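Local structure of 3-oxoacyl-[acyl-carrier-protein] synthase 3 (Micrococcus luteus NCTC 2665, 4EWP) at residues V28-L33 with V51-A56; S201-Q206 with W233-Q238; G328-Q333 with A344-L349. The protein probably catalyses the first condensation of fatty acid synthesis, joining an acetyl primer from acetyl-CoA to malonyl-ACP with loss of carbon dioxide. One frame throughout, in Å; residues are numbered along the deposited sequence.

Interaction 1. Residues V28-L33 with V51-A56; sequences VPNEDL and VTRQRA
With CG of Arg53 lodged between its backbone N and carbonyl carbon (chi1 75°) and the chain bent at chi2 and chi3, the guanidinium folds back to reach Val28 and Asn30 across a two-stranded antiparallel ribbon, 27-29 with 52-54. The ribbon illustrates how a side chain can double back on its own main chain's ladder to share an acceptor. Val28 and Arg53 form the hydrogen-bonded pair, Val28 N giving to Arg53 O at 2.9 Å and Arg53 N to Val28 O at 3.0 Å. A second donor, Arg53 NH2, reaches Val28 O at 2.9 Å; the oxygen lies in the guanidinium plane, yet the nitrogen stands 39° out of the carbonyl plane. Beside it NH1 and NH2 of Arg53 both bond, end-on, to a single atom, Asn30 OD1, which is 2.9 Å from Arg53 NH1. The amide is turned 62° from the guanidinium, and ND2 bonds to Ile50 O and Asp41 OD1, settling which end faces the arginine. NH1 also gives to Phe166 O, while Leu33 CD1 lies over one guanidinium face, toward its rim, 3.5 Å from Arg53 NE. Bonds at the edge and a methyl over the face thus fix the group's orientation; the Arg53 side chain is about 7 Å from that of Asn306, a predicted active-site residue. Farther along, Val28 CG2 packs on Arg55 CG at 3.4 Å, while Arg55 NE is bonded to Leu168 O. At the other end the bond from Asn30 N to Val51 O is weak, and a water bridging the two donates to Val51 O at 2.7 Å.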
loop_
_atom_site.group_PDB
_atom_site.type_symbol
_atom_site.label_atom_id
_atom_site.label_comp_id
_atom_site.label_asym_id
_atom_site.label_seq_id
_atom_site.Cartn_x
_atom_site.Cartn_y
_atom_site.Cartn_z
ATOM N N VAL A 28 6.852 -24.979 -13.505
ATOM C CA VAL A 28 7.466 -26.024 -12.693
ATOM C C VAL A 28 6.461 -27.119 -12.341
ATOM O O VAL A 28 5.384 -26.842 -11.819
ATOM C CB VAL A 28 8.066 -25.427 -11.403
ATOM C CG1 VAL A 28 8.660 -26.517 -10.529
ATOM C CG2 VAL A 28 9.109 -24.365 -11.744
ATOM N N PRO A 29 6.803 -28.380 -12.652
ATOM C CA PRO A 29 5.911 -29.495 -12.311
ATOM C C PRO A 29 6.101 -29.967 -10.872
ATOM O O PRO A 29 7.154 -29.744 -10.266
ATOM C CB PRO A 29 6.350 -30.595 -13.277
ATOM C CG PRO A 29 7.798 -30.331 -13.484
ATOM C CD PRO A 29 7.943 -28.818 -13.474
ATOM N N ASN A 30 5.086 -30.636 -10.342
ATOM C CA ASN A 30 5.120 -31.091 -8.962
ATOM C C ASN A 30 6.402 -31.815 -8.587
ATOM O O ASN A 30 6.886 -31.693 -7.467
ATOM C CB ASN A 30 3.904 -31.967 -8.668
ATOM C CG ASN A 30 2.609 -31.171 -8.643
ATOM O OD1 ASN A 30 2.623 -29.934 -8.549
ATOM N ND2 ASN A 30 1.482 -31.872 -8.720
ATOM N N GLU A 31 6.952 -32.563 -9.535
ATOM C CA GLU A 31 8.044 -33.494 -9.256
ATOM C C GLU A 31 9.322 -32.784 -8.804
ATOM O O GLU A 31 10.139 -33.354 -8.078
ATOM C CB GLU A 31 8.324 -34.358 -10.491
ATOM C CG GLU A 31 9.136 -35.621 -10.210
ATOM C CD GLU A 31 8.280 -36.830 -9.821
ATOM O OE1 GLU A 31 7.031 -36.728 -9.839
ATOM O OE2 GLU A 31 8.869 -37.889 -9.504
ATOM N N ASP A 32 9.486 -31.540 -9.239
ATOM C CA ASP A 32 10.678 -30.767 -8.915
ATOM C C ASP A 32 10.662 -30.331 -7.455
ATOM O O ASP A 32 11.709 -30.048 -6.869
ATOM C CB ASP A 32 10.783 -29.532 -9.820
ATOM C CG ASP A 32 11.015 -29.892 -11.287
ATOM O OD1 ASP A 32 10.976 -31.095 -11.635
ATOM O OD2 ASP A 32 11.227 -28.965 -12.101
ATOM N N LEU A 33 9.473 -30.290 -6.865
ATOM C CA LEU A 33 9.306 -29.741 -5.521
ATOM C C LEU A 33 9.100 -30.794 -4.430
ATOM O O LEU A 33 9.298 -30.512 -3.245
ATOM C CB LEU A 33 8.122 -28.775 -5.500
ATOM C CG LEU A 33 8.207 -27.619 -6.485
ATOM C CD1 LEU A 33 7.010 -26.670 -6.327
ATOM C CD2 LEU A 33 9.519 -26.881 -6.283
ATOM N N VAL A 51 -0.865 -28.762 -11.065
ATOM C CA VAL A 51 0.016 -29.615 -11.864
ATOM C C VAL A 51 1.344 -28.905 -12.065
ATOM O O VAL A 51 2.411 -29.463 -11.817
ATOM C CB VAL A 51 -0.588 -29.923 -13.245
ATOM C CG1 VAL A 51 0.414 -30.668 -14.121
ATOM C CG2 VAL A 51 -1.861 -30.710 -13.093
ATOM N N THR A 52 1.264 -27.664 -12.527
ATOM C CA THR A 52 2.439 -26.823 -12.659
ATOM C C THR A 52 2.146 -25.468 -12.025
ATOM O O THR A 52 0.977 -25.068 -11.888
ATOM C CB THR A 52 2.830 -26.612 -14.145
ATOM O OG1 THR A 52 1.804 -25.864 -14.814
ATOM C CG2 THR A 52 3.012 -27.948 -14.857
ATOM N N ARG A 53 3.208 -24.767 -11.636
ATOM C CA ARG A 53 3.087 -23.373 -11.237
ATOM C C ARG A 53 4.112 -22.504 -11.973
ATOM O O ARG A 53 5.226 -22.948 -12.282
ATOM C CB ARG A 53 3.201 -23.204 -9.714
ATOM C CG ARG A 53 4.614 -23.346 -9.139
ATOM C CD ARG A 53 5.024 -24.797 -9.002
ATOM N NE ARG A 53 4.186 -25.530 -8.050
ATOM C CZ ARG A 53 3.786 -26.791 -8.217
ATOM N NH1 ARG A 53 3.035 -27.380 -7.293
ATOM N NH2 ARG A 53 4.148 -27.475 -9.302
ATOM N N GLN A 54 3.705 -21.278 -12.277
ATOM C CA GLN A 54 4.586 -20.287 -12.873
ATOM C C GLN A 54 5.696 -19.935 -11.897
ATOM O O GLN A 54 5.433 -19.588 -10.749
ATOM C CB GLN A 54 3.781 -19.034 -13.237
ATOM C CG GLN A 54 2.823 -19.300 -14.379
ATOM C CD GLN A 54 1.689 -18.307 -14.487
ATOM O OE1 GLN A 54 0.763 -18.510 -15.275
ATOM N NE2 GLN A 54 1.749 -17.230 -13.705
ATOM N N ARG A 55 6.940 -20.050 -12.345
ATOM C CA ARG A 55 8.071 -19.640 -11.527
ATOM C C ARG A 55 8.950 -18.662 -12.310
ATOM O O ARG A 55 9.477 -18.985 -13.372
ATOM C CB ARG A 55 8.859 -20.857 -11.019
ATOM C CG ARG A 55 8.145 -21.623 -9.892
ATOM C CD ARG A 55 7.850 -20.688 -8.710
ATOM N NE ARG A 55 7.102 -21.314 -7.622
ATOM C CZ ARG A 55 7.628 -22.151 -6.720
ATOM N NH1 ARG A 55 8.911 -22.493 -6.776
ATOM N NH2 ARG A 55 6.861 -22.661 -5.757
ATOM N N ALA A 56 9.074 -17.451 -11.777
ATOM C CA ALA A 56 9.802 -16.379 -12.441
ATOM C C ALA A 56 11.296 -16.538 -12.280
ATOM O O ALA A 56 11.765 -17.047 -11.265
ATOM C CB ALA A 56 9.358 -15.016 -11.882
HETATM O O HOH W 1 3.040 -32.021 -12.288
#

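Interaction 2. Residues S201-Q206 with W233-Q238; sequences SMTHSQ and WPTLRQ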
loop_
_atom_site.group_PDB
_atom_site.type_symbol
_atom_site.label_atom_id
_atom_site.label_comp_id
_atom_site.label_asym_id
_atom_site.label_seq_id
_atom_site.Cartn_x
_atom_site.Cartn_y
_atom_site.Cartn_z
ATOM N N SER A 201 0.887 -15.886 7.410
ATOM C CA SER A 201 1.861 -14.905 7.866
ATOM C C SER A 201 3.273 -15.361 7.549
ATOM O O SER A 201 3.466 -16.472 7.068
ATOM C CB SER A 201 1.725 -14.693 9.373
ATOM O OG SER A 201 2.038 -15.876 10.084
ATOM N N MET A 202 4.256 -14.497 7.809
ATOM C CA MET A 202 5.661 -14.847 7.617
ATOM C C MET A 202 6.146 -15.582 8.859
ATOM O O MET A 202 5.549 -15.445 9.918
ATOM C CB MET A 202 6.505 -13.598 7.396
ATOM C CG MET A 202 6.003 -12.674 6.294
ATOM S SD MET A 202 6.059 -13.470 4.670
ATOM C CE MET A 202 7.814 -13.628 4.406
ATOM N N THR A 203 7.228 -16.343 8.735
ATOM C CA THR A 203 7.786 -17.103 9.858
ATOM C C THR A 203 8.242 -16.216 11.013
ATOM O O THR A 203 8.183 -16.622 12.184
ATOM C CB THR A 203 8.982 -17.984 9.423
ATOM O OG1 THR A 203 9.852 -17.231 8.575
ATOM C CG2 THR A 203 8.491 -19.224 8.664
ATOM N N HIS A 204 8.735 -15.024 10.679
ATOM C CA HIS A 204 9.130 -14.048 11.695
ATOM C C HIS A 204 9.462 -12.682 11.112
ATOM O O HIS A 204 9.689 -12.533 9.912
ATOM C CB HIS A 204 10.315 -14.553 12.524
ATOM C CG HIS A 204 11.394 -15.185 11.702
ATOM N ND1 HIS A 204 11.584 -16.551 11.651
ATOM C CD2 HIS A 204 12.327 -14.640 10.887
ATOM C CE1 HIS A 204 12.592 -16.818 10.839
ATOM N NE2 HIS A 204 13.058 -15.678 10.362
ATOM N N SER A 205 9.484 -11.694 11.993
ATOM C CA SER A 205 9.747 -10.311 11.634
ATOM C C SER A 205 11.111 -10.095 10.967
ATOM O O SER A 205 12.108 -10.769 11.293
ATOM C CB SER A 205 9.649 -9.440 12.880
ATOM O OG SER A 205 10.255 -8.186 12.659
ATOM N N GLN A 206 11.145 -9.138 10.041
ATOM C CA GLN A 206 12.381 -8.759 9.380
ATOM C C GLN A 206 13.412 -8.279 10.402
ATOM O O GLN A 206 14.613 -8.454 10.209
ATOM C CB GLN A 206 12.121 -7.680 8.325
ATOM C CG GLN A 206 11.153 -8.105 7.225
ATOM C CD GLN A 206 10.807 -6.956 6.294
ATOM O OE1 GLN A 206 11.279 -5.832 6.481
ATOM N NE2 GLN A 206 9.985 -7.231 5.278
ATOM N N TRP A 233 15.863 -15.875 6.652
ATOM C CA TRP A 233 15.059 -15.105 5.711
ATOM C C TRP A 233 13.590 -15.456 5.959
ATOM O O TRP A 233 13.216 -16.621 5.914
ATOM C CB TRP A 233 15.461 -15.438 4.276
ATOM C CG TRP A 233 14.599 -14.785 3.225
ATOM C CD1 TRP A 233 13.711 -15.406 2.384
ATOM C CD2 TRP A 233 14.542 -13.388 2.904
ATOM N NE1 TRP A 233 13.115 -14.479 1.556
ATOM C CE2 TRP A 233 13.606 -13.235 1.857
ATOM C CE3 TRP A 233 15.198 -12.255 3.391
ATOM C CZ2 TRP A 233 13.311 -11.994 1.294
ATOM C CZ3 TRP A 233 14.899 -11.022 2.831
ATOM C CH2 TRP A 233 13.962 -10.903 1.795
ATOM N N PRO A 234 12.757 -14.454 6.263
ATOM C CA PRO A 234 11.355 -14.755 6.566
ATOM C C PRO A 234 10.652 -15.343 5.351
ATOM O O PRO A 234 10.863 -14.882 4.224
ATOM C CB PRO A 234 10.753 -13.378 6.881
ATOM C CG PRO A 234 11.907 -12.515 7.224
ATOM C CD PRO A 234 13.056 -13.018 6.385
ATOM N N THR A 235 9.821 -16.353 5.583
ATOM C CA THR A 235 9.077 -16.978 4.504
ATOM C C THR A 235 7.623 -17.163 4.892
ATOM O O THR A 235 7.278 -17.140 6.064
ATOM C CB THR A 235 9.670 -18.334 4.118
ATOM O OG1 THR A 235 9.727 -19.179 5.281
ATOM C CG2 THR A 235 11.059 -18.154 3.554
ATOM N N LEU A 236 6.781 -17.352 3.884
ATOM C CA LEU A 236 5.344 -17.466 4.056
ATOM C C LEU A 236 4.954 -18.806 4.692
ATOM O O LEU A 236 5.590 -19.838 4.464
ATOM C CB LEU A 236 4.678 -17.301 2.690
ATOM C CG LEU A 236 3.444 -16.426 2.498
ATOM C CD1 LEU A 236 3.507 -15.175 3.324
ATOM C CD2 LEU A 236 3.304 -16.076 1.018
ATOM N N ARG A 237 3.905 -18.781 5.502
ATOM C CA ARG A 237 3.423 -19.982 6.169
ATOM C C ARG A 237 1.920 -19.823 6.352
ATOM O O ARG A 237 1.402 -18.699 6.305
ATOM C CB ARG A 237 4.168 -20.168 7.507
ATOM C CG ARG A 237 3.303 -20.417 8.731
ATOM C CD ARG A 237 2.744 -19.137 9.337
ATOM N NE ARG A 237 1.323 -19.270 9.662
ATOM C CZ ARG A 237 0.842 -20.050 10.626
ATOM N NH1 ARG A 237 1.664 -20.775 11.374
ATOM N NH2 ARG A 237 -0.463 -20.103 10.843
ATOM N N GLN A 238 1.205 -20.930 6.523
ATOM C CA GLN A 238 -0.217 -20.827 6.816
ATOM C C GLN A 238 -0.742 -21.993 7.641
ATOM O O GLN A 238 -0.225 -23.110 7.583
ATOM C CB GLN A 238 -1.028 -20.722 5.526
ATOM C CG GLN A 238 -1.168 -22.049 4.784
ATOM C CD GLN A 238 -2.109 -21.969 3.603
ATOM O OE1 GLN A 238 -2.830 -20.990 3.433
ATOM N NE2 GLN A 238 -2.100 -23.003 2.773
HETATM O O HOH W 2 11.771 -18.314 7.153
#
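A short antiparallel ribbon, 200-202 with 236-238, joins the two ends of the excursion that carries helix 206-219, and Ser201 with Arg237 makes its hydrogen-bonded pair: Arg237 N gives to Ser201 O at 2.8 Å, and Ser201 N to Arg237 O. Alongside, Arg237 CD lies 3.4 Å from Ser201 OG, and the arginine's NH2 goes on to Thr199 O. Met202 and Leu236 form the next, non-hydrogen-bonded pair. Bends at chi2 and chi3 (-64° and -68°) turn the thioether toward Leu236 and on to Pro234, setting Met202 SD 3.4 Å from Leu236 CD1 and Met202 CE 3.9 Å from Pro234 CB. With an alanine in place of Met202, SD and CE are gone, and a gap would probably open beside Leu236 and Pro234, leaving the leucine freer to turn. The Leu236 side chain is about 7 Å from that of Cys123, a predicted active-site residue, and packs on Thr98 of the second subunit. Beyond the strands one more backbone bond follows, Thr203 N to Thr235 O, and Pro234 CB sits 3.3 Å from His204 O, while His204 NE2 is bonded to Leu232 O. One water gathers the polar ends here, donating to Trp233 O and hydrogen-bonded to Thr203 OG1 at 2.6 Å and to Thr235 OG1 at 2.9 Å.

Interaction 3. Residues G328-Q333 with A344-L349; sequences GGLALQ and AQVVRL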
loop_
_atom_site.group_PDB
_atom_site.type_symbol
_atom_site.label_atom_id
_atom_site.label_comp_id
_atom_site.label_asym_id
_atom_site.label_seq_id
_atom_site.Cartn_x
_atom_site.Cartn_y
_atom_site.Cartn_z
ATOM N N GLY A 328 -18.536 -8.647 -22.016
ATOM C CA GLY A 328 -19.844 -8.024 -21.853
ATOM C C GLY A 328 -20.720 -8.757 -20.843
ATOM O O GLY A 328 -21.801 -8.279 -20.484
ATOM N N GLY A 329 -20.259 -9.926 -20.396
ATOM C CA GLY A 329 -20.983 -10.718 -19.416
ATOM C C GLY A 329 -20.594 -10.338 -17.995
ATOM O O GLY A 329 -19.592 -9.671 -17.787
ATOM N N LEU A 330 -21.387 -10.762 -17.018
ATOM C CA LEU A 330 -21.104 -10.456 -15.615
ATOM C C LEU A 330 -20.232 -11.525 -14.959
ATOM O O LEU A 330 -20.484 -12.721 -15.106
ATOM C CB LEU A 330 -22.400 -10.314 -14.819
ATOM C CG LEU A 330 -23.341 -9.200 -15.271
ATOM C CD1 LEU A 330 -24.619 -9.245 -14.448
ATOM C CD2 LEU A 330 -22.653 -7.851 -15.144
ATOM N N ALA A 331 -19.219 -11.076 -14.223
ATOM C CA ALA A 331 -18.332 -11.968 -13.488
ATOM C C ALA A 331 -18.270 -11.566 -12.017
ATOM O O ALA A 331 -18.104 -10.390 -11.685
ATOM C CB ALA A 331 -16.932 -11.944 -14.093
ATOM N N LEU A 332 -18.419 -12.551 -11.138
ATOM C CA LEU A 332 -18.191 -12.342 -9.714
ATOM C C LEU A 332 -16.716 -12.609 -9.446
ATOM O O LEU A 332 -16.208 -13.694 -9.753
ATOM C CB LEU A 332 -19.058 -13.297 -8.879
ATOM C CG LEU A 332 -18.848 -13.379 -7.362
ATOM C CD1 LEU A 332 -19.167 -12.044 -6.707
ATOM C CD2 LEU A 332 -19.721 -14.459 -6.788
ATOM N N GLN A 333 -16.019 -11.625 -8.896
ATOM C CA GLN A 333 -14.624 -11.819 -8.514
ATOM C C GLN A 333 -14.510 -11.597 -7.034
ATOM O O GLN A 333 -15.127 -10.680 -6.484
ATOM C CB GLN A 333 -13.693 -10.875 -9.268
ATOM C CG GLN A 333 -14.143 -9.447 -9.208
ATOM C CD GLN A 333 -13.245 -8.554 -10.030
ATOM O OE1 GLN A 333 -12.786 -8.943 -11.114
ATOM N NE2 GLN A 333 -12.967 -7.352 -9.512
ATOM N N ALA A 344 -14.657 -8.277 -2.833
ATOM C CA ALA A 344 -15.461 -8.836 -3.912
ATOM C C ALA A 344 -16.262 -7.784 -4.675
ATOM O O ALA A 344 -16.714 -6.794 -4.092
ATOM C CB ALA A 344 -16.413 -9.917 -3.367
ATOM N N GLN A 345 -16.464 -8.039 -5.968
ATOM C CA GLN A 345 -17.310 -7.213 -6.830
ATOM C C GLN A 345 -17.942 -8.062 -7.914
ATOM O O GLN A 345 -17.398 -9.095 -8.311
ATOM C CB GLN A 345 -16.490 -6.129 -7.546
ATOM C CG GLN A 345 -15.798 -5.155 -6.661
ATOM C CD GLN A 345 -14.352 -5.526 -6.398
ATOM O OE1 GLN A 345 -13.816 -6.483 -6.963
ATOM N NE2 GLN A 345 -13.707 -4.755 -5.537
ATOM N N VAL A 346 -19.072 -7.609 -8.429
ATOM C CA VAL A 346 -19.541 -8.118 -9.708
ATOM C C VAL A 346 -19.088 -7.130 -10.784
ATOM O O VAL A 346 -19.227 -5.903 -10.634
ATOM C CB VAL A 346 -21.057 -8.318 -9.724
ATOM C CG1 VAL A 346 -21.529 -8.666 -11.126
ATOM C CG2 VAL A 346 -21.451 -9.423 -8.715
ATOM N N VAL A 347 -18.490 -7.653 -11.843
ATOM C CA VAL A 347 -17.970 -6.787 -12.886
ATOM C C VAL A 347 -18.451 -7.227 -14.258
ATOM O O VAL A 347 -18.621 -8.409 -14.510
ATOM C CB VAL A 347 -16.426 -6.720 -12.884
ATOM C CG1 VAL A 347 -15.904 -6.185 -11.541
ATOM C CG2 VAL A 347 -15.817 -8.077 -13.223
ATOM N N ARG A 348 -18.694 -6.251 -15.129
ATOM C CA ARG A 348 -18.960 -6.507 -16.536
ATOM C C ARG A 348 -17.625 -6.752 -17.240
ATOM O O ARG A 348 -16.774 -5.866 -17.291
ATOM C CB ARG A 348 -19.658 -5.295 -17.135
ATOM C CG ARG A 348 -20.189 -5.508 -18.536
ATOM C CD ARG A 348 -21.548 -4.861 -18.690
ATOM N NE ARG A 348 -22.597 -5.875 -18.659
ATOM C CZ ARG A 348 -23.703 -5.794 -17.926
ATOM N NH1 ARG A 348 -23.915 -4.734 -17.151
ATOM N NH2 ARG A 348 -24.596 -6.778 -17.967
ATOM N N LEU A 349 -17.429 -7.950 -17.783
ATOM C CA LEU A 349 -16.129 -8.290 -18.356
ATOM C C LEU A 349 -15.843 -7.461 -19.597
ATOM O O LEU A 349 -16.745 -7.195 -20.394
ATOM C CB LEU A 349 -16.054 -9.774 -18.680
ATOM C CG LEU A 349 -16.182 -10.729 -17.492
ATOM C CD1 LEU A 349 -16.533 -12.148 -17.975
ATOM C CD2 LEU A 349 -14.912 -10.719 -16.678
#
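Gln333 NE2 reaches Gln345 OE1 at 2.8 Å, a side-chain bond across a beta hairpin between two residues whose backbones are also paired. The bond is nearly straight at the hydrogen (171°) and the acceptor lies in the amide plane of Gln333, but the nitrogen stands above the side-chain carbonyl plane of Gln345, the two amides being turned 70° apart. With CG of Gln333 between its backbone N and carbonyl carbon (chi1 50°) and the rest extended, the chain runs across Val347, whose CG1 is 3.8 Å from Gln333 NE2. At the far end Arg348 is held in a different way. Arg348 NE gives to Gly328 O at 3.1 Å, in the guanidinium plane, while Leu330 CD2 sits over the centre of one face, 3.6 Å from Arg348 CZ. Gly328 has backbone angles at which a beta carbon would be jammed against the preceding carbonyl oxygen, and its N gives to Leu349 O at 2.8 Å. Between these ends runs the regular antiparallel ladder, its hydrogen-bonded pairs Ala331 with Val347 and Gln333 with Gln345; Ala331 N reaches Val347 O at 2.7 Å. Ala331 CB meets Leu349 CD2 at 3.5 Å on the face shared with Val347 and the glutamines.

A second shell fixes both amides: Tyr126 OH bonds Gln333 OE1, and Gln345 NE2 gives to Cys127 O and Ser188 OG. The strands lie inside a five-stranded mixed sheet of the thiolase-like fold, with 269-274 beside 330-337 and 189-192 beside 341-348. Helix 240-262 packs on Leu332, Ala344 and Val346, while helix 311-322 covers Gln333 and Leu349 on the other face.

Overall arrangement
Taken from the N terminus, the three contacts follow one another in series; none nests within or crosses another. Interaction 1 closes a 17-residue loop containing helix 41-48, and interaction 2 closes a 26-residue excursion containing helix 206-219, each through a separate two-stranded ribbon. Interaction 3 closes a span of 10 residues, mostly strand, at the turn of a beta hairpin near the C terminus, built into a five-stranded sheet. The centres of interactions 1 and 2 are about 22 Å apart, while those of interactions 2 and 3 lie on opposite sides of the chain's centre, about 34 Å apart, and both contacts touch the second subunit. The Gln333 side chain of interaction 3 is about 8 Å from that of His275, a predicted active-site residue.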